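AlkZ (Streptomyces sahachiroi, PDB 5UUJ) is a member of the AlkZ-like DNA glycosylase family, a group assigned to the helix-turn-helix clan of folds. Local coordinates at residues Arg25-Ala30 and Gln56-Arg61; Val12-Met17 and Ala273-Cys278; Ile130-Val135 and Phe187-Ser192. One frame throughout, in Å; residues are numbered along the deposited sequence.

Contact 1: residues Arg25-Ala30 and Gln56-Arg61; sequences RTQPSA and QAAPDR
Thr-26 and Ala-57 join two irregular loops through one backbone hydrogen bond, Ala-57 N to Thr-26 O at 2.8 Å, and CA of Gln-27 comes within 4.7 Å of CA of Gln-56. Two glutamines extend the pairing with their side chains. Gln-27, whose amide carries both an acceptor and a donor, treats Ala-58 as a strand neighbour would: OE1 receives Ala-58 N on a lone pair at 2.8 Å, and NE2 donates to Ala-58 O at 2.9 Å. CG of Gln-27 lies anti to the backbone N (chi1 -165°) and the chain bends at chi2, which brings the amide alongside the backbone of Ala-58, where two bonds fix its rotation. Gln-56 works in the other direction: its extended chain sends NE2 almost head-on to Pro-28 O at 3.0 Å, while OE1 holds Asp-60 N at 2.9 Å. The small Ala-57 lets Arg-25 lay its CB alongside, 3.9 Å from Ala-57 CB, and a water bridges Arg-25 NH1 to Ala-57 O. Arg-25 NH2 forms a salt bridge with Glu-357 of helix 351-365, and His-360 and Ala-364 of the same helix pack on Pro-59. The contact thus joins the loops preceding helices 30-36 and 62-69.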
loop_
_atom_site.group_PDB
_atom_site.type_symbol
_atom_site.label_atom_id
_atom_site.label_comp_id
_atom_site.label_asym_id
_atom_site.label_seq_id
_atom_site.Cartn_x
_atom_site.Cartn_y
_atom_site.Cartn_z
ATOM N N ARG A 25 6.371 -20.461 1.102
ATOM C CA ARG A 25 5.089 -20.193 1.738
ATOM C C ARG A 25 5.133 -20.427 3.245
ATOM O O ARG A 25 5.579 -21.475 3.713
ATOM C CB ARG A 25 3.998 -21.059 1.102
ATOM C CG ARG A 25 3.432 -20.476 -0.185
ATOM C CD ARG A 25 3.615 -21.403 -1.363
ATOM N NE ARG A 25 3.196 -20.771 -2.613
ATOM C CZ ARG A 25 1.951 -20.773 -3.082
ATOM N NH1 ARG A 25 0.975 -21.378 -2.414
ATOM N NH2 ARG A 25 1.681 -20.168 -4.229
ATOM N N THR A 26 4.669 -19.430 3.992
ATOM C CA THR A 26 4.528 -19.534 5.439
ATOM C C THR A 26 3.130 -19.077 5.834
ATOM O O THR A 26 2.303 -18.789 4.970
ATOM C CB THR A 26 5.578 -18.687 6.182
ATOM O OG1 THR A 26 5.502 -17.326 5.738
ATOM C CG2 THR A 26 6.969 -19.215 5.922
ATOM N N GLN A 27 2.873 -19.003 7.137
ATOM C CA GLN A 27 1.560 -18.613 7.634
ATOM C C GLN A 27 1.640 -17.368 8.513
ATOM O O GLN A 27 1.377 -17.424 9.713
ATOM C CB GLN A 27 0.926 -19.765 8.412
ATOM C CG GLN A 27 -0.565 -19.589 8.653
ATOM C CD GLN A 27 -1.391 -19.752 7.388
ATOM O OE1 GLN A 27 -0.940 -20.348 6.407
ATOM N NE2 GLN A 27 -2.611 -19.222 7.406
ATOM N N PRO A 28 2.001 -16.230 7.910
ATOM C CA PRO A 28 2.020 -14.980 8.672
ATOM C C PRO A 28 0.611 -14.506 9.008
ATOM O O PRO A 28 -0.332 -14.792 8.271
ATOM C CB PRO A 28 2.715 -14.006 7.722
ATOM C CG PRO A 28 2.403 -14.528 6.363
ATOM C CD PRO A 28 2.364 -16.023 6.498
ATOM N N SER A 29 0.474 -13.794 10.118
ATOM C CA SER A 29 -0.790 -13.152 10.452
ATOM C C SER A 29 -1.050 -12.016 9.468
ATOM O O SER A 29 -0.151 -11.616 8.724
ATOM C CB SER A 29 -0.765 -12.621 11.883
ATOM O OG SER A 29 0.124 -11.524 11.997
ATOM N N ALA A 30 -2.274 -11.501 9.457
ATOM C CA ALA A 30 -2.597 -10.363 8.604
ATOM C C ALA A 30 -1.741 -9.157 8.982
ATOM O O ALA A 30 -1.322 -8.389 8.116
ATOM C CB ALA A 30 -4.075 -10.022 8.699
ATOM N N GLN A 56 -0.514 -16.526 2.522
ATOM C CA GLN A 56 -0.604 -17.520 3.585
ATOM C C GLN A 56 -0.680 -18.920 2.985
ATOM O O GLN A 56 -1.502 -19.176 2.107
ATOM C CB GLN A 56 -1.825 -17.253 4.464
ATOM C CG GLN A 56 -1.749 -15.937 5.225
ATOM C CD GLN A 56 -3.087 -15.511 5.795
ATOM O OE1 GLN A 56 -4.140 -15.797 5.226
ATOM N NE2 GLN A 56 -3.051 -14.821 6.927
ATOM N N ALA A 57 0.185 -19.814 3.462
ATOM C CA ALA A 57 0.252 -21.186 2.959
ATOM C C ALA A 57 -1.120 -21.839 2.993
ATOM O O ALA A 57 -1.500 -22.560 2.073
ATOM C CB ALA A 57 1.246 -22.000 3.769
ATOM N N ALA A 58 -1.851 -21.577 4.071
ATOM C CA ALA A 58 -3.252 -21.953 4.180
ATOM C C ALA A 58 -4.083 -20.672 4.196
ATOM O O ALA A 58 -4.309 -20.101 5.263
ATOM C CB ALA A 58 -3.497 -22.777 5.437
ATOM N N PRO A 59 -4.516 -20.205 3.007
ATOM C CA PRO A 59 -5.238 -18.932 2.869
ATOM C C PRO A 59 -6.348 -18.739 3.894
ATOM O O PRO A 59 -7.206 -19.604 4.066
ATOM C CB PRO A 59 -5.810 -19.014 1.454
ATOM C CG PRO A 59 -4.809 -19.816 0.714
ATOM C CD PRO A 59 -4.301 -20.844 1.695
ATOM N N ASP A 60 -6.307 -17.596 4.570
ATOM C CA ASP A 60 -7.241 -17.280 5.644
ATOM C C ASP A 60 -7.716 -15.836 5.496
ATOM O O ASP A 60 -7.282 -14.950 6.234
ATOM C CB ASP A 60 -6.567 -17.506 7.000
ATOM C CG ASP A 60 -7.518 -17.345 8.165
ATOM O OD1 ASP A 60 -8.746 -17.319 7.941
ATOM O OD2 ASP A 60 -7.032 -17.260 9.313
ATOM N N ARG A 61 -8.610 -15.606 4.538
ATOM C CA ARG A 61 -8.972 -14.245 4.153
ATOM C C ARG A 61 -9.714 -13.511 5.266
ATOM O O ARG A 61 -9.698 -12.283 5.313
ATOM C CB ARG A 61 -9.812 -14.247 2.865
ATOM C CG ARG A 61 -11.245 -14.753 3.006
ATOM C CD ARG A 61 -12.020 -14.656 1.680
ATOM N NE ARG A 61 -12.285 -13.273 1.263
ATOM C CZ ARG A 61 -11.796 -12.681 0.170
ATOM N NH1 ARG A 61 -10.992 -13.326 -0.668
ATOM N NH2 ARG A 61 -12.117 -11.423 -0.094
HETATM O O HOH W 1 0.279 -23.117 -0.095
#

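Contact 2: residues Val12-Met17 and Ala273-Cys278; sequences VFAWRM and AATAPC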
loop_
_atom_site.group_PDB
_atom_site.type_symbol
_atom_site.label_atom_id
_atom_site.label_comp_id
_atom_site.label_asym_id
_atom_site.label_seq_id
_atom_site.Cartn_x
_atom_site.Cartn_y
_atom_site.Cartn_z
ATOM N N VAL A 12 16.872 -10.359 -7.554
ATOM C CA VAL A 12 16.092 -9.365 -6.826
ATOM C C VAL A 12 14.635 -9.806 -6.691
ATOM O O VAL A 12 14.050 -9.697 -5.615
ATOM C CB VAL A 12 16.165 -7.982 -7.519
ATOM C CG1 VAL A 12 15.141 -7.005 -6.936
ATOM C CG2 VAL A 12 17.572 -7.405 -7.394
ATOM N N PHE A 13 14.055 -10.316 -7.773
ATOM C CA PHE A 13 12.658 -10.739 -7.757
ATOM C C PHE A 13 12.435 -11.861 -6.750
ATOM O O PHE A 13 11.471 -11.836 -5.982
ATOM C CB PHE A 13 12.209 -11.200 -9.146
ATOM C CG PHE A 13 12.260 -10.125 -10.194
ATOM C CD1 PHE A 13 12.130 -8.786 -9.852
ATOM C CD2 PHE A 13 12.442 -10.454 -11.526
ATOM C CE1 PHE A 13 12.175 -7.801 -10.818
ATOM C CE2 PHE A 13 12.488 -9.470 -12.499
ATOM C CZ PHE A 13 12.355 -8.144 -12.142
ATOM N N ALA A 14 13.331 -12.844 -6.760
ATOM C CA ALA A 14 13.244 -13.966 -5.833
ATOM C C ALA A 14 13.377 -13.489 -4.390
ATOM O O ALA A 14 12.655 -13.951 -3.506
ATOM C CB ALA A 14 14.310 -14.997 -6.148
ATOM N N TRP A 15 14.301 -12.563 -4.156
ATOM C CA TRP A 15 14.527 -12.042 -2.816
ATOM C C TRP A 15 13.307 -11.262 -2.330
ATOM O O TRP A 15 12.863 -11.433 -1.195
ATOM C CB TRP A 15 15.770 -11.153 -2.783
ATOM C CG TRP A 15 16.060 -10.621 -1.416
ATOM C CD1 TRP A 15 16.713 -11.268 -0.407
ATOM C CD2 TRP A 15 15.697 -9.335 -0.900
ATOM N NE1 TRP A 15 16.776 -10.466 0.703
ATOM C CE2 TRP A 15 16.160 -9.273 0.429
ATOM C CE3 TRP A 15 15.025 -8.232 -1.430
ATOM C CZ2 TRP A 15 15.975 -8.152 1.234
ATOM C CZ3 TRP A 15 14.842 -7.116 -0.628
ATOM C CH2 TRP A 15 15.316 -7.086 0.688
ATOM N N ARG A 16 12.764 -10.415 -3.201
ATOM C CA ARG A 16 11.560 -9.655 -2.877
ATOM C C ARG A 16 10.403 -10.585 -2.527
ATOM O O ARG A 16 9.688 -10.356 -1.552
ATOM C CB ARG A 16 11.162 -8.748 -4.043
ATOM C CG ARG A 16 12.049 -7.527 -4.215
ATOM C CD ARG A 16 11.705 -6.764 -5.479
ATOM N NE ARG A 16 12.528 -5.568 -5.634
ATOM C CZ ARG A 16 12.538 -4.797 -6.718
ATOM N NH1 ARG A 16 11.770 -5.093 -7.756
ATOM N NH2 ARG A 16 13.324 -3.732 -6.766
HETATM N N MSE A 17 10.226 -11.638 -3.317
HETATM C CA MSE A 17 9.129 -12.569 -3.092
HETATM C C MSE A 17 9.307 -13.354 -1.798
HETATM O O MSE A 17 8.331 -13.787 -1.186
HETATM C CB MSE A 17 8.994 -13.524 -4.273
HETATM C CG MSE A 17 8.349 -12.875 -5.483
HETATM SE SE MSE A 17 7.976 -14.163 -6.889
HETATM C CE MSE A 17 6.291 -13.424 -7.531
ATOM N N ALA A 273 22.774 -11.565 -2.491
ATOM C CA ALA A 273 23.800 -12.133 -3.360
ATOM C C ALA A 273 23.713 -13.659 -3.438
ATOM O O ALA A 273 24.089 -14.256 -4.447
ATOM C CB ALA A 273 25.186 -11.715 -2.877
ATOM N N ALA A 274 23.211 -14.279 -2.375
ATOM C CA ALA A 274 23.136 -15.734 -2.295
ATOM C C ALA A 274 21.800 -16.275 -2.801
ATOM O O ALA A 274 21.623 -17.486 -2.912
ATOM C CB ALA A 274 23.372 -16.190 -0.863
ATOM N N THR A 275 20.861 -15.383 -3.102
ATOM C CA THR A 275 19.535 -15.803 -3.552
ATOM C C THR A 275 19.584 -16.302 -4.993
ATOM O O THR A 275 20.156 -15.649 -5.866
ATOM C CB THR A 275 18.510 -14.654 -3.440
ATOM O OG1 THR A 275 18.461 -14.186 -2.086
ATOM C CG2 THR A 275 17.116 -15.122 -3.858
ATOM N N ALA A 276 18.987 -17.467 -5.229
ATOM C CA ALA A 276 18.943 -18.047 -6.564
ATOM C C ALA A 276 17.931 -17.301 -7.435
ATOM O O ALA A 276 16.902 -16.857 -6.933
ATOM C CB ALA A 276 18.593 -19.524 -6.491
ATOM N N PRO A 277 18.226 -17.158 -8.741
ATOM C CA PRO A 277 17.333 -16.453 -9.668
ATOM C C PRO A 277 15.887 -16.939 -9.604
ATOM O O PRO A 277 15.635 -18.137 -9.493
ATOM C CB PRO A 277 17.944 -16.758 -11.040
ATOM C CG PRO A 277 19.374 -16.981 -10.771
ATOM C CD PRO A 277 19.454 -17.621 -9.416
ATOM N N CYS A 278 14.950 -16.002 -9.680
ATOM C CA CYS A 278 13.532 -16.307 -9.551
ATOM C C CYS A 278 13.043 -17.267 -10.637
ATOM O O CYS A 278 13.340 -17.083 -11.820
ATOM C CB CYS A 278 12.713 -15.012 -9.597
ATOM S SG CYS A 278 10.955 -15.202 -9.193
#
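Phe-13, Ala-14, Trp-15 and Met-17 meet Thr-275 and Cys-278 where a polyproline II-like stretch, leaving the end of helix 269-274, runs past the side of helix 9-19. The near-threefold repeat of that conformation turns Thr-275 and Cys-278, three residues apart, toward the helix, while Ala-276 and Pro-277 between them point away. Proline suits the extended backbone. The loop is tied to the preceding helical turn through Gln-11 NE2 on Thr-275 O and Arg-10 NH2 on Cys-278 O.

Along the helix, Phe-13 comes first. It takes part with its root, CB lying 3.9 Å from Cys-278 CB, while its ring leads off to pack on Tyr-290 and Val-301. Ala-14 follows at the centre, and its small size is what permits the close approach: its CA is 4.4 Å from that of Cys-278. Its CB fits among Thr-275 CG2 at 3.6 Å, Cys-278 CB at 3.8 Å and the carbonyl oxygen of Ala-276, whose O comes within 3.3 Å of Ala-14 CB.

Trp-15 places its indole beside Thr-275, the two side chains crossing at about a right angle. Thr-275 OG1 lies near the ring plane at the edge, 3.8 Å from Trp-15 CD1. Both polar groups have their partners on Glu-271: Trp-15 NE1 bonds its carboxylate and Thr-275 OG1 its backbone O. Threonine serves twice here, since chi1 of -57° turns OG1 to the indole edge and leaves CG2 for Ala-14.

Met-17, present as selenomethionine, closes the row: Cys-278 extends its sulfur anti to the backbone N (chi1 -171°), and SG stops 3.9 Å from SE of Met-17.

Contact 3: residues Ile130-Val135 and Phe187-Ser192; sequences ILDGVV and FTLPAS
Leu-131 and Leu-189 meet where a type II beta turn, Leu-131 to Val-134, packs against the junction of strand 186-188 and helix 190-194. The order of helices and strands around it, with a three-stranded antiparallel sheet, is consistent with a winged-helix domain.

Leu-131 can be followed outward. Its CB sits 3.6 Å from Leu-189 N and touches Leu-189 CB. With chi1 at -65°, CG lies anti to the carbonyl carbon and the branch runs along the strand end: CD1 lies on the backbone of Thr-188, 3.9 Å from its N, and reaches Phe-187 CB at 4.0 Å, and CD2 ends 3.7 Å from Phe-187 O. The branched, apolar chain thereby fills the buried side, where Leu-136 and Leu-175 also pack.

Beside these apolar contacts the turn offers polar atoms. Leu-131 O takes Val-134 N, closing the turn, and Leu-189 N at 3.3 Å from the opposite face of its plane. Thr-188 OG1 donates to Val-134 O at 2.7 Å, from well above the carbonyl plane. Gly-133 suits the third turn position, where its phi is positive (71°). Asp-132 is exposed, and its side chain crosses that of Leu-189, CG near CD2.

Ser-192 completes the join as a relay: OG donates to Leu-189 O at 3.1 Å and accepts a weak bond from Gly-133 N, which lies 2.9 Å from Ser-192 OG.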
loop_
_atom_site.group_PDB
_atom_site.type_symbol
_atom_site.label_atom_id
_atom_site.label_comp_id
_atom_site.label_asym_id
_atom_site.label_seq_id
_atom_site.Cartn_x
_atom_site.Cartn_y
_atom_site.Cartn_z
ATOM N N ILE A 130 -13.621 16.244 18.410
ATOM C CA ILE A 130 -14.919 15.629 18.175
ATOM C C ILE A 130 -14.823 14.104 18.195
ATOM O O ILE A 130 -15.702 13.432 18.734
ATOM C CB ILE A 130 -15.511 16.104 16.828
ATOM C CG1 ILE A 130 -15.876 17.589 16.916
ATOM C CG2 ILE A 130 -16.755 15.303 16.447
ATOM C CD1 ILE A 130 -16.051 18.261 15.568
ATOM N N LEU A 131 -13.751 13.562 17.625
ATOM C CA LEU A 131 -13.632 12.117 17.442
ATOM C C LEU A 131 -12.930 11.400 18.599
ATOM O O LEU A 131 -12.796 10.178 18.580
ATOM C CB LEU A 131 -12.886 11.817 16.141
ATOM C CG LEU A 131 -13.571 12.244 14.841
ATOM C CD1 LEU A 131 -12.745 11.784 13.655
ATOM C CD2 LEU A 131 -14.992 11.702 14.745
ATOM N N ASP A 132 -12.488 12.148 19.602
ATOM C CA ASP A 132 -11.814 11.548 20.746
ATOM C C ASP A 132 -12.772 10.619 21.490
ATOM O O ASP A 132 -13.648 11.078 22.223
ATOM C CB ASP A 132 -11.278 12.629 21.687
ATOM C CG ASP A 132 -10.359 12.071 22.759
ATOM O OD1 ASP A 132 -9.549 12.848 23.307
ATOM O OD2 ASP A 132 -10.436 10.863 23.056
ATOM N N GLY A 133 -12.599 9.315 21.293
ATOM C CA GLY A 133 -13.423 8.321 21.958
ATOM C C GLY A 133 -14.838 8.299 21.415
ATOM O O GLY A 133 -15.771 7.864 22.096
ATOM N N VAL A 134 -14.988 8.771 20.180
ATOM C CA VAL A 134 -16.290 8.896 19.534
ATOM C C VAL A 134 -16.219 8.387 18.096
ATOM O O VAL A 134 -15.247 8.641 17.385
ATOM C CB VAL A 134 -16.777 10.358 19.536
ATOM C CG1 VAL A 134 -18.151 10.473 18.890
ATOM C CG2 VAL A 134 -16.812 10.903 20.955
ATOM N N VAL A 135 -17.261 7.673 17.680
ATOM C CA VAL A 135 -17.341 7.106 16.339
ATOM C C VAL A 135 -18.494 7.747 15.566
ATOM O O VAL A 135 -19.643 7.687 15.998
ATOM C CB VAL A 135 -17.534 5.575 16.396
ATOM C CG1 VAL A 135 -17.593 4.983 14.996
ATOM C CG2 VAL A 135 -16.410 4.931 17.191
ATOM N N PHE A 187 -15.688 7.276 11.262
ATOM C CA PHE A 187 -14.393 7.879 11.552
ATOM C C PHE A 187 -14.192 7.989 13.057
ATOM O O PHE A 187 -15.157 8.134 13.808
ATOM C CB PHE A 187 -14.283 9.266 10.915
ATOM C CG PHE A 187 -14.353 9.257 9.417
ATOM C CD1 PHE A 187 -13.216 9.044 8.659
ATOM C CD2 PHE A 187 -15.556 9.465 8.764
ATOM C CE1 PHE A 187 -13.275 9.038 7.282
ATOM C CE2 PHE A 187 -15.621 9.459 7.384
ATOM C CZ PHE A 187 -14.476 9.244 6.644
ATOM N N THR A 188 -12.938 7.925 13.497
ATOM C CA THR A 188 -12.624 8.125 14.905
ATOM C C THR A 188 -11.167 8.560 15.082
ATOM O O THR A 188 -10.394 8.581 14.125
ATOM C CB THR A 188 -12.901 6.845 15.733
ATOM O OG1 THR A 188 -12.950 7.175 17.125
ATOM C CG2 THR A 188 -11.836 5.777 15.488
ATOM N N LEU A 189 -10.814 8.925 16.312
ATOM C CA LEU A 189 -9.457 9.359 16.638
ATOM C C LEU A 189 -8.547 8.147 16.866
ATOM O O LEU A 189 -8.860 7.294 17.702
ATOM C CB LEU A 189 -9.474 10.246 17.885
ATOM C CG LEU A 189 -8.152 10.904 18.281
ATOM C CD1 LEU A 189 -7.801 12.024 17.309
ATOM C CD2 LEU A 189 -8.229 11.428 19.702
ATOM N N PRO A 190 -7.428 8.059 16.122
ATOM C CA PRO A 190 -6.488 6.943 16.300
ATOM C C PRO A 190 -6.030 6.754 17.749
ATOM O O PRO A 190 -5.932 5.620 18.225
ATOM C CB PRO A 190 -5.310 7.340 15.405
ATOM C CG PRO A 190 -5.929 8.167 14.331
ATOM C CD PRO A 190 -7.039 8.924 14.991
ATOM N N ALA A 191 -5.771 7.857 18.443
ATOM C CA ALA A 191 -5.295 7.798 19.821
ATOM C C ALA A 191 -6.294 7.101 20.746
ATOM O O ALA A 191 -5.904 6.287 21.577
ATOM C CB ALA A 191 -4.997 9.199 20.331
ATOM N N SER A 192 -7.579 7.409 20.600
ATOM C CA SER A 192 -8.590 6.845 21.490
ATOM C C SER A 192 -8.938 5.402 21.119
ATOM O O SER A 192 -9.288 4.603 21.985
ATOM C CB SER A 192 -9.861 7.707 21.484
ATOM O OG SER A 192 -10.539 7.636 20.241
#

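How the contacts relate
Near the N terminus, helix 9-19 supplies the first half of contact 2, which is completed only at 273-278; it closes a loop of 255 intervening residues and ties this N-terminal helix to the segment after helix 269-274. Both other contacts nest inside it. Contact 1 comes first, closing a short loop of 25 residues and joining the loops before helices 30-36 and 62-69. Contact 3 follows in series, its 51 intervening residues running from strand 136-137 to the start of strand 186-188, in the probable winged-helix part. None crosses another. Contacts 1 and 2 are neighbours that do not touch, whereas contacts 2 and 3 lie on opposite sides of the chain's centre.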